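Local structure of uncharacterized protein (Bacteroides uniformis, 4K61) at residues D20-S25 / Y31-L36; K14-A19 / T42-D47; T87-P92 / I97-V102; Y111-T116 / I122-V127. The protein is of unknown function but belongs to the PepSY-like, putative beta-lactamase-inhibitor-like family. All coordinates share one frame; numbering follows the deposited sequence.

Interaction 1: residues D20-S25 / Y31-L36; sequences DGVAWS and YVADFL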
loop_
_atom_site.group_PDB
_atom_site.type_symbol
_atom_site.label_atom_id
_atom_site.label_comp_id
_atom_site.label_asym_id
_atom_site.label_seq_id
_atom_site.Cartn_x
_atom_site.Cartn_y
_atom_site.Cartn_z
ATOM N N ASP A 20 -15.198 -0.069 -10.764
ATOM C CA ASP A 20 -16.322 0.844 -10.755
ATOM C C ASP A 20 -16.402 1.460 -9.345
ATOM O O ASP A 20 -15.665 1.034 -8.430
ATOM C CB ASP A 20 -17.582 0.079 -11.103
ATOM C CG ASP A 20 -18.747 0.965 -11.482
ATOM O OD1 ASP A 20 -18.568 2.185 -11.672
ATOM O OD2 ASP A 20 -19.865 0.406 -11.590
ATOM N N GLY A 21 -17.225 2.493 -9.172
ATOM C CA GLY A 21 -17.290 3.158 -7.889
ATOM C C GLY A 21 -15.973 3.789 -7.497
ATOM O O GLY A 21 -15.625 3.885 -6.314
ATOM N N VAL A 22 -15.198 4.183 -8.504
ATOM C CA VAL A 22 -13.871 4.676 -8.260
ATOM C C VAL A 22 -13.911 6.006 -7.541
ATOM O O VAL A 22 -14.658 6.908 -7.916
ATOM C CB VAL A 22 -13.063 4.796 -9.584
ATOM C CG1 VAL A 22 -11.671 5.323 -9.317
ATOM C CG2 VAL A 22 -12.971 3.450 -10.287
ATOM N N ALA A 23 -13.054 6.169 -6.541
ATOM C CA ALA A 23 -12.829 7.478 -5.942
ATOM C C ALA A 23 -11.430 7.965 -6.287
ATOM O O ALA A 23 -10.448 7.289 -6.005
ATOM C CB ALA A 23 -12.983 7.400 -4.429
ATOM N N TRP A 24 -11.337 9.165 -6.851
ATOM C CA TRP A 24 -10.050 9.760 -7.245
ATOM C C TRP A 24 -9.546 10.798 -6.239
ATOM O O TRP A 24 -10.314 11.619 -5.711
ATOM C CB TRP A 24 -10.165 10.437 -8.619
ATOM C CG TRP A 24 -10.350 9.476 -9.748
ATOM C CD1 TRP A 24 -11.521 9.120 -10.323
ATOM C CD2 TRP A 24 -9.314 8.768 -10.457
ATOM N NE1 TRP A 24 -11.290 8.202 -11.338
ATOM C CE2 TRP A 24 -9.944 7.967 -11.429
ATOM C CE3 TRP A 24 -7.924 8.692 -10.324
ATOM C CZ2 TRP A 24 -9.225 7.119 -12.288
ATOM C CZ3 TRP A 24 -7.207 7.861 -11.190
ATOM C CH2 TRP A 24 -7.865 7.097 -12.164
ATOM N N SER A 25 -8.245 10.773 -5.998
ATOM C CA SER A 25 -7.590 11.763 -5.162
ATOM C C SER A 25 -6.219 12.096 -5.749
ATOM O O SER A 25 -5.822 11.529 -6.770
ATOM C CB SER A 25 -7.461 11.271 -3.710
ATOM O OG SER A 25 -6.631 10.146 -3.637
ATOM N N TYR A 31 -2.134 10.856 -9.425
ATOM C CA TYR A 31 -3.558 10.623 -9.277
ATOM C C TYR A 31 -3.701 9.273 -8.643
ATOM O O TYR A 31 -3.051 8.310 -9.059
ATOM C CB TYR A 31 -4.230 10.592 -10.639
ATOM C CG TYR A 31 -4.048 11.857 -11.399
ATOM C CD1 TYR A 31 -4.884 12.967 -11.182
ATOM C CD2 TYR A 31 -3.020 11.991 -12.313
ATOM C CE1 TYR A 31 -4.691 14.134 -11.851
ATOM C CE2 TYR A 31 -2.826 13.164 -12.981
ATOM C CZ TYR A 31 -3.665 14.233 -12.757
ATOM O OH TYR A 31 -3.485 15.399 -13.431
ATOM N N VAL A 32 -4.606 9.174 -7.674
ATOM C CA VAL A 32 -4.821 7.900 -7.008
ATOM C C VAL A 32 -6.260 7.489 -7.190
ATOM O O VAL A 32 -7.189 8.240 -6.850
ATOM C CB VAL A 32 -4.479 7.981 -5.504
ATOM C CG1 VAL A 32 -4.726 6.622 -4.835
ATOM C CG2 VAL A 32 -3.043 8.466 -5.311
ATOM N N ALA A 33 -6.433 6.283 -7.757
ATOM C CA ALA A 33 -7.720 5.629 -7.868
ATOM C C ALA A 33 -7.899 4.669 -6.734
ATOM O O ALA A 33 -7.023 3.853 -6.464
ATOM C CB ALA A 33 -7.842 4.880 -9.185
ATOM N N ASP A 34 -9.037 4.789 -6.052
ATOM C CA ASP A 34 -9.395 3.896 -4.979
ATOM C C ASP A 34 -10.688 3.206 -5.363
ATOM O O ASP A 34 -11.698 3.837 -5.687
ATOM C CB ASP A 34 -9.589 4.628 -3.653
ATOM C CG ASP A 34 -9.926 3.684 -2.559
ATOM O OD1 ASP A 34 -9.049 2.844 -2.226
ATOM O OD2 ASP A 34 -11.059 3.717 -2.069
ATOM N N PHE A 35 -10.647 1.893 -5.290
ATOM C CA PHE A 35 -11.749 1.083 -5.764
ATOM C C PHE A 35 -11.643 -0.305 -5.193
ATOM O O PHE A 35 -10.596 -0.733 -4.716
ATOM C CB PHE A 35 -11.784 1.021 -7.307
ATOM C CG PHE A 35 -10.509 0.519 -7.928
ATOM C CD1 PHE A 35 -9.454 1.364 -8.109
ATOM C CD2 PHE A 35 -10.358 -0.796 -8.289
ATOM C CE1 PHE A 35 -8.271 0.905 -8.673
ATOM C CE2 PHE A 35 -9.187 -1.270 -8.869
ATOM C CZ PHE A 35 -8.136 -0.416 -9.055
ATOM N N LEU A 36 -12.753 -1.009 -5.253
ATOM C CA LEU A 36 -12.796 -2.383 -4.829
ATOM C C LEU A 36 -12.463 -3.359 -5.944
ATOM O O LEU A 36 -12.956 -3.218 -7.055
ATOM C CB LEU A 36 -14.223 -2.632 -4.332
ATOM C CG LEU A 36 -14.396 -3.175 -2.942
ATOM C CD1 LEU A 36 -13.494 -2.416 -1.976
ATOM C CD2 LEU A 36 -15.868 -3.051 -2.597
HETATM O O HOH W 1 -14.609 -1.791 -8.370
#
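Trp24 lays its indole over the methyl of Ala33 in the antiparallel beta hairpin of strands 23-27 and 30-37, with strand 23-27 the outermost at one side of an eight-stranded antiparallel sheet. The small residue makes the hollow and the large one fills it: Ala33 CB stands 3.8 Å from the centroid of the six-membered ring, a CH-pi contact made over the face. Val22 CG1 lies against the ring plane of the same indole and also meets Ala33 CB at 3.9 Å, so the three groups interlock. With CG beside the backbone N (chi1 -69°), the Trp24 ring swings across the neighbouring strand and its benzo end also reaches the CB of Tyr31. Farther along, Val22 and Phe35 run side by side, Val22 CG2 touching Phe35 CB, while the Phe35 ring turns away to meet Tyr16. Helix 6-15 closes over this face, with Leu12 packed on Trp24, Ala33 and Phe35. On the face carrying Ala23, Ser25, Val32 and Asp34, Ser25 OG rests against Val32 CB, and the carboxylate of Asp34 turns to a salt bridge with Lys43. Two hydrogen-bonded pairs, Ala23 with Asp34 and Ser25 with Val32, fix the register. The straightest of their backbone bonds runs from Ala23 N to Asp34 O, 2.8 Å with 174° at the hydrogen.

Interaction 2: residues K14-A19 / T42-D47; sequences KMYPTA and TKVWFD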
loop_
_atom_site.group_PDB
_atom_site.type_symbol
_atom_site.label_atom_id
_atom_site.label_comp_id
_atom_site.label_asym_id
_atom_site.label_seq_id
_atom_site.Cartn_x
_atom_site.Cartn_y
_atom_site.Cartn_z
ATOM N N LYS A 14 -8.462 0.414 -18.662
ATOM C CA LYS A 14 -7.685 -0.596 -19.376
ATOM C C LYS A 14 -7.093 -1.697 -18.473
ATOM O O LYS A 14 -7.142 -2.885 -18.824
ATOM C CB LYS A 14 -6.588 0.110 -20.171
ATOM C CG LYS A 14 -5.734 -0.778 -21.054
ATOM C CD LYS A 14 -4.883 0.097 -21.966
ATOM C CE LYS A 14 -3.618 -0.606 -22.421
ATOM N NZ LYS A 14 -3.931 -1.642 -23.442
HETATM N N MSE A 15 -6.532 -1.323 -17.321
HETATM C CA MSE A 15 -5.966 -2.292 -16.358
HETATM C C MSE A 15 -7.074 -3.118 -15.745
HETATM O O MSE A 15 -6.918 -4.284 -15.505
HETATM C CB MSE A 15 -5.225 -1.571 -15.213
HETATM C CG MSE A 15 -3.855 -1.040 -15.592
HETATM SE SE MSE A 15 -3.277 0.094 -14.060
HETATM C CE MSE A 15 -2.617 -1.307 -12.895
ATOM N N TYR A 16 -8.190 -2.477 -15.432
ATOM C CA TYR A 16 -9.289 -3.081 -14.687
ATOM C C TYR A 16 -10.616 -2.736 -15.322
ATOM O O TYR A 16 -11.316 -1.803 -14.897
ATOM C CB TYR A 16 -9.250 -2.576 -13.243
ATOM C CG TYR A 16 -8.084 -3.120 -12.468
ATOM C CD1 TYR A 16 -8.041 -4.484 -12.129
ATOM C CD2 TYR A 16 -7.070 -2.298 -12.015
ATOM C CE1 TYR A 16 -6.993 -5.008 -11.406
ATOM C CE2 TYR A 16 -5.995 -2.812 -11.309
ATOM C CZ TYR A 16 -5.950 -4.158 -11.016
ATOM O OH TYR A 16 -4.916 -4.698 -10.288
ATOM N N PRO A 17 -11.027 -3.501 -16.352
ATOM C CA PRO A 17 -12.280 -3.175 -17.043
ATOM C C PRO A 17 -13.517 -3.216 -16.184
ATOM O O PRO A 17 -14.503 -2.600 -16.538
ATOM C CB PRO A 17 -12.392 -4.248 -18.153
ATOM C CG PRO A 17 -11.377 -5.274 -17.802
ATOM C CD PRO A 17 -10.321 -4.619 -16.964
ATOM N N THR A 18 -13.483 -3.941 -15.070
ATOM C CA THR A 18 -14.640 -3.989 -14.207
ATOM C C THR A 18 -14.527 -3.109 -12.964
ATOM O O THR A 18 -15.404 -3.177 -12.106
ATOM C CB THR A 18 -14.947 -5.420 -13.771
ATOM O OG1 THR A 18 -13.929 -5.897 -12.891
ATOM C CG2 THR A 18 -15.040 -6.347 -15.010
ATOM N N ALA A 19 -13.476 -2.303 -12.848
ATOM C CA ALA A 19 -13.404 -1.359 -11.732
ATOM C C ALA A 19 -14.529 -0.357 -11.878
ATOM O O ALA A 19 -14.809 0.133 -12.977
ATOM C CB ALA A 19 -12.086 -0.649 -11.700
ATOM N N THR A 42 -8.302 -1.475 -3.272
ATOM C CA THR A 42 -7.170 -1.396 -4.196
ATOM C C THR A 42 -6.937 0.039 -4.576
ATOM O O THR A 42 -7.876 0.767 -4.866
ATOM C CB THR A 42 -7.446 -2.218 -5.475
ATOM O OG1 THR A 42 -7.823 -3.554 -5.111
ATOM C CG2 THR A 42 -6.262 -2.257 -6.429
ATOM N N LYS A 43 -5.671 0.449 -4.570
ATOM C CA LYS A 43 -5.300 1.779 -4.944
ATOM C C LYS A 43 -4.234 1.705 -5.999
ATOM O O LYS A 43 -3.323 0.870 -5.946
ATOM C CB LYS A 43 -4.796 2.610 -3.748
ATOM C CG LYS A 43 -5.892 3.062 -2.804
ATOM C CD LYS A 43 -5.308 3.804 -1.609
ATOM C CE LYS A 43 -6.387 4.381 -0.726
ATOM N NZ LYS A 43 -7.072 3.302 0.021
ATOM N N VAL A 44 -4.371 2.555 -7.000
ATOM C CA VAL A 44 -3.399 2.585 -8.073
ATOM C C VAL A 44 -2.994 4.044 -8.294
ATOM O O VAL A 44 -3.846 4.943 -8.367
ATOM C CB VAL A 44 -3.944 2.019 -9.396
ATOM C CG1 VAL A 44 -2.877 2.041 -10.460
ATOM C CG2 VAL A 44 -4.414 0.585 -9.243
ATOM N N TRP A 45 -1.686 4.252 -8.337
ATOM C CA TRP A 45 -1.087 5.579 -8.510
ATOM C C TRP A 45 -0.725 5.749 -9.967
ATOM O O TRP A 45 -0.048 4.863 -10.532
ATOM C CB TRP A 45 0.202 5.727 -7.676
ATOM C CG TRP A 45 -0.017 6.077 -6.216
ATOM C CD1 TRP A 45 0.247 7.267 -5.608
ATOM C CD2 TRP A 45 -0.541 5.217 -5.194
ATOM N NE1 TRP A 45 -0.097 7.219 -4.284
ATOM C CE2 TRP A 45 -0.564 5.961 -3.999
ATOM C CE3 TRP A 45 -0.985 3.880 -5.168
ATOM C CZ2 TRP A 45 -1.027 5.434 -2.810
ATOM C CZ3 TRP A 45 -1.421 3.354 -3.964
ATOM C CH2 TRP A 45 -1.458 4.131 -2.815
ATOM N N PHE A 46 -1.131 6.897 -10.556
ATOM C CA PHE A 46 -0.775 7.209 -11.933
ATOM C C PHE A 46 -0.003 8.504 -11.979
ATOM O O PHE A 46 -0.367 9.484 -11.291
ATOM C CB PHE A 46 -2.025 7.381 -12.802
ATOM C CG PHE A 46 -2.822 6.140 -12.953
ATOM C CD1 PHE A 46 -3.789 5.831 -12.016
ATOM C CD2 PHE A 46 -2.593 5.252 -14.008
ATOM C CE1 PHE A 46 -4.529 4.674 -12.117
ATOM C CE2 PHE A 46 -3.344 4.071 -14.105
ATOM C CZ PHE A 46 -4.311 3.800 -13.172
ATOM N N ASP A 47 1.039 8.537 -12.815
ATOM C CA ASP A 47 1.713 9.803 -13.063
ATOM C C ASP A 47 0.961 10.684 -14.084
ATOM O O ASP A 47 -0.066 10.295 -14.613
ATOM C CB ASP A 47 3.203 9.585 -13.440
ATOM C CG ASP A 47 3.402 8.842 -14.767
ATOM O OD1 ASP A 47 2.516 8.888 -15.670
ATOM O OD2 ASP A 47 4.511 8.236 -14.883
#
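A bend at chi3 (82°) ends the otherwise outstretched side chain of selenomethionine Met15 and sets its terminal methyl against Val44, while the selenium lies beside Phe46. Val44 answers with CG1, anti to the backbone N (chi1 -178°), and the two side chains meet tip to tip, Met15 SE to Val44 CG1 at 4.1 Å. Met15 and Phe46 instead run antiparallel, alongside one another. The selenium comes within 3.9 Å of Phe46 CZ and approaches the ring obliquely, 5.0 Å from its centroid, a Met-aromatic contact. Beside this pair, Tyr16 CE2 reaches Val44 CG2 more loosely. The contact thus joins the C-terminal end of helix 6-15, where a type I turn from Tyr16 to Ala19 begins, to the face of strand 40-46 carrying Val44 and Phe46. Between the two segments the chemistry is apolar, consistent with a hold by dispersion and shape fit; a directional bond is added nearby, outside them, where the Tyr16 hydroxyl is hydrogen-bonded to Gln55.

Interaction 3: residues T87-P92 / I97-V102; sequences TWVQFP and IVAVEV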
loop_
_atom_site.group_PDB
_atom_site.type_symbol
_atom_site.label_atom_id
_atom_site.label_comp_id
_atom_site.label_asym_id
_atom_site.label_seq_id
_atom_site.Cartn_x
_atom_site.Cartn_y
_atom_site.Cartn_z
ATOM N N THR A 87 -0.569 -4.296 3.832
ATOM C CA THR A 87 -0.719 -3.844 2.460
ATOM C C THR A 87 0.285 -4.575 1.577
ATOM O O THR A 87 1.478 -4.673 1.900
ATOM C CB THR A 87 -0.513 -2.324 2.373
ATOM O OG1 THR A 87 -1.444 -1.688 3.241
ATOM C CG2 THR A 87 -0.730 -1.794 0.975
ATOM N N TRP A 88 -0.216 -5.106 0.461
ATOM C CA TRP A 88 0.612 -5.632 -0.605
ATOM C C TRP A 88 0.897 -4.567 -1.634
ATOM O O TRP A 88 -0.011 -4.051 -2.281
ATOM C CB TRP A 88 -0.117 -6.822 -1.249
ATOM C CG TRP A 88 0.539 -7.553 -2.354
ATOM C CD1 TRP A 88 0.008 -7.823 -3.589
ATOM C CD2 TRP A 88 1.807 -8.203 -2.316
ATOM N NE1 TRP A 88 0.868 -8.586 -4.330
ATOM C CE2 TRP A 88 1.989 -8.834 -3.582
ATOM C CE3 TRP A 88 2.810 -8.319 -1.340
ATOM C CZ2 TRP A 88 3.118 -9.565 -3.888
ATOM C CZ3 TRP A 88 3.965 -9.047 -1.671
ATOM C CH2 TRP A 88 4.087 -9.673 -2.927
ATOM N N VAL A 89 2.161 -4.191 -1.732
ATOM C CA VAL A 89 2.587 -3.078 -2.560
ATOM C C VAL A 89 3.314 -3.626 -3.787
ATOM O O VAL A 89 4.354 -4.323 -3.683
ATOM C CB VAL A 89 3.538 -2.152 -1.787
ATOM C CG1 VAL A 89 3.874 -0.934 -2.628
ATOM C CG2 VAL A 89 2.959 -1.746 -0.450
ATOM N N GLN A 90 2.809 -3.254 -4.956
ATOM C CA GLN A 90 3.373 -3.700 -6.225
ATOM C C GLN A 90 3.732 -2.509 -7.117
ATOM O O GLN A 90 3.185 -1.381 -6.980
ATOM C CB GLN A 90 2.360 -4.590 -6.945
ATOM C CG GLN A 90 1.978 -5.869 -6.199
ATOM C CD GLN A 90 0.874 -6.629 -6.928
ATOM O OE1 GLN A 90 -0.306 -6.344 -6.759
ATOM N NE2 GLN A 90 1.263 -7.549 -7.774
ATOM N N PHE A 91 4.671 -2.778 -7.999
ATOM C CA PHE A 91 5.300 -1.769 -8.870
ATOM C C PHE A 91 5.528 -2.370 -10.241
ATOM O O PHE A 91 5.702 -3.584 -10.374
ATOM C CB PHE A 91 6.671 -1.362 -8.342
ATOM C CG PHE A 91 6.696 -0.920 -6.926
ATOM C CD1 PHE A 91 6.309 0.356 -6.570
ATOM C CD2 PHE A 91 7.153 -1.782 -5.936
ATOM C CE1 PHE A 91 6.362 0.770 -5.261
ATOM C CE2 PHE A 91 7.212 -1.377 -4.633
ATOM C CZ PHE A 91 6.812 -0.109 -4.277
ATOM N N PRO A 92 5.601 -1.508 -11.282
ATOM C CA PRO A 92 5.770 -2.058 -12.605
ATOM C C PRO A 92 7.149 -2.661 -12.815
ATOM O O PRO A 92 7.264 -3.633 -13.545
ATOM C CB PRO A 92 5.525 -0.859 -13.534
ATOM C CG PRO A 92 5.684 0.345 -12.677
ATOM C CD PRO A 92 5.271 -0.074 -11.302
ATOM N N ILE A 97 6.416 -5.509 -2.075
ATOM C CA ILE A 97 6.679 -5.280 -0.650
ATOM C C ILE A 97 5.432 -5.598 0.140
ATOM O O ILE A 97 4.323 -5.219 -0.281
ATOM C CB ILE A 97 7.082 -3.807 -0.406
ATOM C CG1 ILE A 97 8.441 -3.517 -1.035
ATOM C CG2 ILE A 97 7.083 -3.476 1.087
ATOM C CD1 ILE A 97 8.757 -2.025 -1.046
ATOM N N VAL A 98 5.581 -6.267 1.298
ATOM C CA VAL A 98 4.505 -6.332 2.281
ATOM C C VAL A 98 4.749 -5.229 3.324
ATOM O O VAL A 98 5.771 -5.248 4.015
ATOM C CB VAL A 98 4.409 -7.676 3.022
ATOM C CG1 VAL A 98 3.196 -7.711 3.936
ATOM C CG2 VAL A 98 4.340 -8.832 2.045
ATOM N N ALA A 99 3.828 -4.277 3.422
ATOM C CA ALA A 99 3.959 -3.190 4.374
ATOM C C ALA A 99 3.050 -3.491 5.567
ATOM O O ALA A 99 1.815 -3.683 5.426
ATOM C CB ALA A 99 3.594 -1.870 3.744
ATOM N N VAL A 100 3.658 -3.587 6.744
ATOM C CA VAL A 100 2.898 -3.895 7.962
ATOM C C VAL A 100 2.966 -2.703 8.910
ATOM O O VAL A 100 4.050 -2.190 9.185
ATOM C CB VAL A 100 3.475 -5.112 8.685
ATOM C CG1 VAL A 100 2.698 -5.350 9.956
ATOM C CG2 VAL A 100 3.452 -6.318 7.766
ATOM N N GLU A 101 1.809 -2.252 9.397
ATOM C CA GLU A 101 1.780 -1.192 10.403
ATOM C C GLU A 101 1.341 -1.768 11.733
ATOM O O GLU A 101 0.325 -2.473 11.794
ATOM C CB GLU A 101 0.870 -0.031 10.014
ATOM C CG GLU A 101 1.063 1.134 10.975
ATOM C CD GLU A 101 0.589 2.483 10.435
ATOM O OE1 GLU A 101 0.548 2.659 9.192
ATOM O OE2 GLU A 101 0.322 3.387 11.267
ATOM N N VAL A 102 2.108 -1.466 12.784
ATOM C CA VAL A 102 1.770 -1.908 14.133
ATOM C C VAL A 102 1.626 -0.730 15.082
ATOM O O VAL A 102 2.371 0.252 14.958
ATOM C CB VAL A 102 2.812 -2.870 14.709
ATOM C CG1 VAL A 102 2.866 -4.135 13.881
ATOM C CG2 VAL A 102 4.198 -2.240 14.777
#
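Trp88 and Val98 face each other as a non-hydrogen-bonded pair, and their torsions decide how they meet. Trp88 holds CG anti to its own N (chi1 -179°), which brings the six-membered ring alongside Val98, with Val98 CG2 at the edge of the indole, 3.7 Å from Trp88 CZ3. The indole also stacks on Trp59, and helix 67-75 reaches this face through Val69 on Val98. On the reverse face, Val89 and Ile97 are a hydrogen-bonded pair that touch through their branch carbons, CB to CB 4.1 Å, while Val89 CG2 leans toward Ala99 CB. Ile97 sets CG1 beside its backbone N (chi1 -68°) and extends the chain beyond it, carrying CD1 to the edge of the Phe91 ring, 4.0 Å from CE2. Phe91 thereby packs on the hairpin although it lies past the last strand residue, Gln90. Thr87 with Ala99 forms the next hydrogen-bonded pair, and Ala99 N reaches Thr87 O at 2.8 Å. The alternating hydrogen-bonded and non-hydrogen-bonded pairs are those of an antiparallel beta hairpin, here formed by interior strands 82-90 and 97-103 of the PepSY-like sheet.

Interaction 4: residues Y111-T116 / I122-V127; sequences YQILFT and IRARNV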
loop_
_atom_site.group_PDB
_atom_site.type_symbol
_atom_site.label_atom_id
_atom_site.label_comp_id
_atom_site.label_asym_id
_atom_site.label_seq_id
_atom_site.Cartn_x
_atom_site.Cartn_y
_atom_site.Cartn_z
ATOM N N TYR A 111 4.611 1.921 14.076
ATOM C CA TYR A 111 5.742 1.571 13.208
ATOM C C TYR A 111 5.241 0.986 11.910
ATOM O O TYR A 111 4.205 0.282 11.879
ATOM C CB TYR A 111 6.685 0.550 13.859
ATOM C CG TYR A 111 7.341 1.032 15.118
ATOM C CD1 TYR A 111 8.412 1.930 15.066
ATOM C CD2 TYR A 111 6.900 0.619 16.358
ATOM C CE1 TYR A 111 9.014 2.417 16.224
ATOM C CE2 TYR A 111 7.509 1.083 17.525
ATOM C CZ TYR A 111 8.563 1.979 17.448
ATOM O OH TYR A 111 9.151 2.437 18.596
ATOM N N GLN A 112 5.944 1.300 10.837
ATOM C CA GLN A 112 5.720 0.676 9.560
ATOM C C GLN A 112 6.949 -0.144 9.189
ATOM O O GLN A 112 8.080 0.394 9.133
ATOM C CB GLN A 112 5.456 1.705 8.499
ATOM C CG GLN A 112 5.253 1.113 7.104
ATOM C CD GLN A 112 5.292 2.212 6.051
ATOM O OE1 GLN A 112 6.372 2.715 5.675
ATOM N NE2 GLN A 112 4.125 2.576 5.571
ATOM N N ILE A 113 6.728 -1.412 8.893
ATOM C CA ILE A 113 7.818 -2.332 8.551
ATOM C C ILE A 113 7.587 -2.855 7.134
ATOM O O ILE A 113 6.489 -3.348 6.805
ATOM C CB ILE A 113 7.857 -3.518 9.559
ATOM C CG1 ILE A 113 7.836 -3.034 11.023
ATOM C CG2 ILE A 113 9.096 -4.367 9.330
ATOM C CD1 ILE A 113 6.481 -3.129 11.684
ATOM N N LEU A 114 8.628 -2.764 6.302
ATOM C CA LEU A 114 8.583 -3.199 4.910
ATOM C C LEU A 114 9.361 -4.498 4.770
ATOM O O LEU A 114 10.509 -4.565 5.148
ATOM C CB LEU A 114 9.138 -2.139 4.001
ATOM C CG LEU A 114 8.552 -0.742 4.135
ATOM C CD1 LEU A 114 9.171 0.155 3.065
ATOM C CD2 LEU A 114 7.031 -0.754 4.039
ATOM N N PHE A 115 8.662 -5.528 4.286
ATOM C CA PHE A 115 9.216 -6.836 4.071
ATOM C C PHE A 115 9.265 -7.151 2.575
ATOM O O PHE A 115 8.329 -6.812 1.828
ATOM C CB PHE A 115 8.319 -7.897 4.697
ATOM C CG PHE A 115 8.220 -7.844 6.185
ATOM C CD1 PHE A 115 7.257 -7.067 6.809
ATOM C CD2 PHE A 115 9.078 -8.607 6.973
ATOM C CE1 PHE A 115 7.133 -7.077 8.193
ATOM C CE2 PHE A 115 8.992 -8.585 8.338
ATOM C CZ PHE A 115 8.017 -7.833 8.961
ATOM N N THR A 116 10.299 -7.857 2.132
ATOM C CA THR A 116 10.250 -8.501 0.832
ATOM C C THR A 116 9.270 -9.690 0.922
ATOM O O THR A 116 8.914 -10.122 2.024
ATOM C CB THR A 116 11.620 -9.067 0.416
ATOM O OG1 THR A 116 12.000 -10.113 1.312
ATOM C CG2 THR A 116 12.668 -7.977 0.449
ATOM N N ILE A 122 13.391 -4.761 4.912
ATOM C CA ILE A 122 14.183 -3.810 4.171
ATOM C C ILE A 122 14.180 -2.401 4.792
ATOM O O ILE A 122 15.101 -1.633 4.583
ATOM C CB ILE A 122 13.816 -3.786 2.676
ATOM C CG1 ILE A 122 12.363 -3.457 2.456
ATOM C CG2 ILE A 122 14.102 -5.163 2.047
ATOM C CD1 ILE A 122 11.916 -3.643 1.009
ATOM N N ARG A 123 13.175 -2.106 5.616
ATOM C CA ARG A 123 13.087 -0.796 6.256
ATOM C C ARG A 123 12.042 -0.866 7.373
ATOM O O ARG A 123 11.062 -1.630 7.297
ATOM C CB ARG A 123 12.670 0.246 5.228
ATOM C CG ARG A 123 12.925 1.686 5.628
ATOM C CD ARG A 123 12.522 2.602 4.494
ATOM N NE ARG A 123 13.153 3.895 4.570
ATOM C CZ ARG A 123 12.958 4.886 3.705
ATOM N NH1 ARG A 123 12.103 4.731 2.684
ATOM N NH2 ARG A 123 13.608 6.035 3.865
ATOM N N ALA A 124 12.273 -0.091 8.414
ATOM C CA ALA A 124 11.253 0.109 9.459
ATOM C C ALA A 124 11.339 1.554 9.886
ATOM O O ALA A 124 12.442 2.121 10.014
ATOM C CB ALA A 124 11.481 -0.824 10.635
ATOM N N ARG A 125 10.187 2.160 10.146
ATOM C CA ARG A 125 10.120 3.546 10.529
ATOM C C ARG A 125 9.065 3.790 11.591
ATOM O O ARG A 125 8.017 3.129 11.585
ATOM C CB ARG A 125 9.782 4.393 9.328
ATOM C CG ARG A 125 10.964 4.496 8.361
ATOM C CD ARG A 125 10.663 5.444 7.210
ATOM N NE ARG A 125 9.419 5.065 6.563
ATOM C CZ ARG A 125 8.740 5.859 5.747
ATOM N NH1 ARG A 125 9.218 7.063 5.442
ATOM N NH2 ARG A 125 7.593 5.437 5.212
ATOM N N ASN A 126 9.374 4.732 12.465
ATOM C CA ASN A 126 8.372 5.261 13.382
ATOM C C ASN A 126 7.516 6.211 12.570
ATOM O O ASN A 126 7.971 7.291 12.156
ATOM C CB ASN A 126 9.048 5.951 14.546
ATOM C CG ASN A 126 8.064 6.466 15.562
ATOM O OD1 ASN A 126 6.972 6.905 15.205
ATOM N ND2 ASN A 126 8.482 6.484 16.828
ATOM N N VAL A 127 6.265 5.853 12.372
ATOM C CA VAL A 127 5.363 6.657 11.547
ATOM C C VAL A 127 4.277 7.360 12.357
ATOM O O VAL A 127 3.300 7.830 11.774
ATOM C CB VAL A 127 4.715 5.836 10.401
ATOM C CG1 VAL A 127 5.782 5.385 9.418
ATOM C CG2 VAL A 127 3.901 4.631 10.900
HETATM O O HOH W 2 11.043 4.857 17.672
HETATM O O HOH W 3 8.997 1.921 6.725
#
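The guanidinium of Arg125 presents its edge to the amide of Gln112: NH2 donates to OE1 at 3.0 Å, almost straight (173°), with the oxygen in the guanidinium plane and the two flat groups 30° apart. On the reverse side of the hairpin, Arg125 O lies at the edge of the Tyr111 ring, near its plane, and Tyr111 CE1 touches Asn126 CB at 3.9 Å, ring and amide planes 63° apart. A water in the plane of that ring joins Tyr111 OH to Asn126 ND2. Another water ties the Gln112-Arg125 pair together, donating to both Gln112 O and OE1 and accepting from Arg125 NE. Gln112 reaches this site on an extended chain, CG anti to the backbone N, and its CB packs on Val127 CG1 at 3.8 Å. Toward the turn the contacts become aliphatic: Leu114 CB meets Ile122 CG1, and Thr116 CG2 meets Ile122 CG2 at 3.5 Å. Strands 110-115 and 121-126 thus form the antiparallel hairpin ending the sheet, with Leu114 N to Arg123 O (2.9 Å) among its backbone bonds. With Gln112 NE2 also donating to Pro133 O and Arg125 NH2 bonded to Thr138, both ends of the buried amide are engaged, and this network probably fixes its orientation and ties the last strand to the C-terminal segment.

All four contacts reach one antiparallel sheet whose strands follow in chain order, so consecutive strands lie side by side; interactions 1, 3 and 4 are hairpins in it, and interaction 2 joins a helix end to it. Interactions 1 and 2 touch, their centres about 8 Å apart: strands 30-37 and 40-46 are adjacent, with probable backbone bonds at Phe35 O to Thr42 N (2.8 Å) and Tyr31 O to Phe46 N (2.8 Å). Interactions 3 and 4 are joined likewise through strands 97-103 and 110-115, centres about 10 Å apart, where Ala99 CB also packs on Leu114 CD2 at 3.6 Å. Interactions 1 and 4 lie on opposite sides of the chain's centre, their centres about 26 Å apart.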